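Local coordinates for Glyoxalase/Bleomycin resistance protein (Bacillus cereus ATCC 14579, PDB 1XQA) that is of uncertain function but belongs to the glyoxalase/bleomycin resistance/dioxygenase superfamily and binds a metal ion such as magnesium, at residues E19-Y24 against F107-M112. Sequence-based numbering, arbitrary orientation.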
loop_
_atom_site.group_PDB
_atom_site.type_symbol
_atom_site.label_atom_id
_atom_site.label_comp_id
_atom_site.label_asym_id
_atom_site.label_seq_id
_atom_site.Cartn_x
_atom_site.Cartn_y
_atom_site.Cartn_z
ATOM N N GLU A 19 2.898 -3.690 6.148
ATOM C CA GLU A 19 3.166 -3.311 4.777
ATOM C C GLU A 19 2.311 -4.146 3.800
ATOM O O GLU A 19 1.852 -3.635 2.785
ATOM C CB GLU A 19 4.676 -3.339 4.489
ATOM C CG GLU A 19 5.216 -4.638 3.981
ATOM C CD GLU A 19 6.746 -4.680 3.953
ATOM O OE1 GLU A 19 7.290 -5.814 3.978
ATOM O OE2 GLU A 19 7.386 -3.600 3.927
ATOM N N PHE A 20 2.076 -5.410 4.145
ATOM C CA PHE A 20 1.200 -6.294 3.370
ATOM C C PHE A 20 -0.244 -5.767 3.375
ATOM O O PHE A 20 -0.894 -5.683 2.325
ATOM C CB PHE A 20 1.233 -7.708 3.962
ATOM C CG PHE A 20 0.446 -8.719 3.177
ATOM C CD1 PHE A 20 0.972 -9.255 1.998
ATOM C CD2 PHE A 20 -0.816 -9.157 3.626
ATOM C CE1 PHE A 20 0.261 -10.216 1.276
ATOM C CE2 PHE A 20 -1.538 -10.122 2.901
ATOM C CZ PHE A 20 -0.989 -10.647 1.717
ATOM N N LEU A 21 -0.727 -5.375 4.560
ATOM C CA LEU A 21 -2.101 -4.868 4.692
ATOM C C LEU A 21 -2.289 -3.537 3.966
ATOM O O LEU A 21 -3.350 -3.284 3.367
ATOM C CB LEU A 21 -2.501 -4.769 6.169
ATOM C CG LEU A 21 -2.701 -6.109 6.869
ATOM C CD1 LEU A 21 -2.679 -5.898 8.396
ATOM C CD2 LEU A 21 -3.984 -6.835 6.395
ATOM N N GLU A 22 -1.254 -2.702 3.995
ATOM C CA GLU A 22 -1.257 -1.452 3.222
ATOM C C GLU A 22 -1.290 -1.695 1.730
ATOM O O GLU A 22 -2.130 -1.140 1.029
ATOM C CB GLU A 22 -0.054 -0.584 3.579
ATOM C CG GLU A 22 -0.181 -0.018 4.977
ATOM C CD GLU A 22 1.102 0.582 5.508
ATOM O OE1 GLU A 22 2.176 0.372 4.908
ATOM O OE2 GLU A 22 1.029 1.239 6.558
ATOM N N LYS A 23 -0.391 -2.543 1.248
ATOM C CA LYS A 23 -0.263 -2.777 -0.184
ATOM C C LYS A 23 -1.491 -3.440 -0.803
ATOM O O LYS A 23 -2.018 -2.959 -1.816
ATOM C CB LYS A 23 0.975 -3.626 -0.467
ATOM C CG LYS A 23 1.277 -3.740 -1.967
ATOM C CD LYS A 23 2.591 -4.404 -2.210
ATOM C CE LYS A 23 2.823 -4.526 -3.701
ATOM N NZ LYS A 23 4.234 -4.931 -4.011
ATOM N N TYR A 24 -1.953 -4.528 -0.192
ATOM C CA TYR A 24 -3.001 -5.356 -0.814
ATOM C C TYR A 24 -4.432 -5.045 -0.356
ATOM O O TYR A 24 -5.402 -5.308 -1.085
ATOM C CB TYR A 24 -2.668 -6.850 -0.654
ATOM C CG TYR A 24 -1.389 -7.196 -1.371
ATOM C CD1 TYR A 24 -1.368 -7.330 -2.767
ATOM C CD2 TYR A 24 -0.189 -7.324 -0.677
ATOM C CE1 TYR A 24 -0.183 -7.600 -3.439
ATOM C CE2 TYR A 24 1.009 -7.608 -1.350
ATOM C CZ TYR A 24 0.993 -7.745 -2.729
ATOM O OH TYR A 24 2.174 -8.015 -3.378
ATOM N N PHE A 107 -0.773 -15.153 10.014
ATOM C CA PHE A 107 -2.216 -15.400 10.074
ATOM C C PHE A 107 -2.780 -15.487 8.661
ATOM O O PHE A 107 -2.157 -15.010 7.704
ATOM C CB PHE A 107 -2.930 -14.295 10.868
ATOM C CG PHE A 107 -2.844 -12.949 10.228
ATOM C CD1 PHE A 107 -3.909 -12.450 9.480
ATOM C CD2 PHE A 107 -1.685 -12.180 10.343
ATOM C CE1 PHE A 107 -3.823 -11.206 8.869
ATOM C CE2 PHE A 107 -1.590 -10.943 9.736
ATOM C CZ PHE A 107 -2.672 -10.449 8.989
ATOM N N THR A 108 -3.959 -16.087 8.536
ATOM C CA THR A 108 -4.595 -16.316 7.243
ATOM C C THR A 108 -5.635 -15.240 6.999
ATOM O O THR A 108 -6.385 -14.876 7.918
ATOM C CB THR A 108 -5.261 -17.697 7.230
ATOM O OG1 THR A 108 -4.239 -18.679 7.446
ATOM C CG2 THR A 108 -5.987 -17.973 5.899
ATOM N N ILE A 109 -5.684 -14.750 5.757
ATOM C CA ILE A 109 -6.664 -13.788 5.332
ATOM C C ILE A 109 -7.578 -14.441 4.295
ATOM O O ILE A 109 -7.133 -15.207 3.439
ATOM C CB ILE A 109 -5.977 -12.538 4.709
ATOM C CG1 ILE A 109 -5.397 -11.652 5.822
ATOM C CG2 ILE A 109 -6.960 -11.750 3.832
ATOM C CD1 ILE A 109 -4.525 -10.492 5.320
ATOM N N GLU A 110 -8.860 -14.153 4.403
ATOM C CA GLU A 110 -9.833 -14.573 3.402
ATOM C C GLU A 110 -10.237 -13.390 2.517
ATOM O O GLU A 110 -10.474 -12.281 3.005
ATOM C CB GLU A 110 -11.060 -15.109 4.144
ATOM C CG GLU A 110 -12.236 -15.452 3.282
ATOM C CD GLU A 110 -13.514 -15.555 4.099
ATOM O OE1 GLU A 110 -13.564 -14.961 5.194
ATOM O OE2 GLU A 110 -14.465 -16.211 3.641
ATOM N N VAL A 111 -10.365 -13.639 1.212
ATOM C CA VAL A 111 -10.773 -12.603 0.281
ATOM C C VAL A 111 -11.959 -13.182 -0.468
ATOM O O VAL A 111 -11.861 -14.274 -0.994
ATOM C CB VAL A 111 -9.628 -12.227 -0.706
ATOM C CG1 VAL A 111 -10.076 -11.116 -1.676
ATOM C CG2 VAL A 111 -8.341 -11.831 0.063
HETATM N N MSE A 112 -13.085 -12.475 -0.471
HETATM C CA MSE A 112 -14.311 -13.041 -1.034
HETATM C C MSE A 112 -15.296 -12.011 -1.550
HETATM O O MSE A 112 -15.210 -10.828 -1.219
HETATM C CB MSE A 112 -15.007 -13.941 0.006
HETATM C CG MSE A 112 -15.689 -13.194 1.138
HETATM SE SE MSE A 112 -14.479 -12.310 2.383
HETATM C CE MSE A 112 -15.734 -12.136 3.881
#
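Ile109 on strand 107-112 meets Phe20 and Leu21 of helix 14-25 through one methyl group. Its CD1 lies 3.8 Å from Leu21 CD2. The same CD1 is 3.9 Å from Phe20 CE2, at the edge of the ring and near its plane. The methyl therefore abuts the rim of the phenyl group and does not cover a face. Phe20 and Ile109 run past each other in opposite directions, whereas Leu21 approaches at a slant. The contact is apolar, and all three side chains are buried.

In Ile109, CG1 is anti to the carbonyl carbon, and a chi2 of 172° extends the chain to carry CD1 to the helix. In Phe20, CG is anti to the backbone N (chi1 -176°), and the ring reaches out toward the strand. The first bond of the Leu21 side chain points neither at the strand nor away, but its CD2 branch comes nearer. The backbones stay well apart, with Leu21 CA 10.0 Å from Ile109 CA. Phe107 CZ stands 4.6 Å from Leu21 CD1, a looser approach.

The Phe20 ring also meets that of Phe86, their planes about 60° apart, and touches Leu81 and Pro104. Phe66 contacts both Leu21 and Ile109. The next residue along the strand, Glu110, binds the magnesium ion together with His63. Its side chain leaves the strand on the face away from the helix, so the apolar packing and the metal site use opposite faces. The chain's two beta-alpha-beta-beta-beta runs fit the vicinal oxygen chelate fold of the glyoxalase family. Strand 107-112 lies between parallel strand 64-67 and antiparallel strand 97-103. Helix 14-25 follows strand 6-11 of the sheet with 28-33, 37-41 and 47-52, and packs here on the sheet that holds strand 107-112, beside helix 71-83.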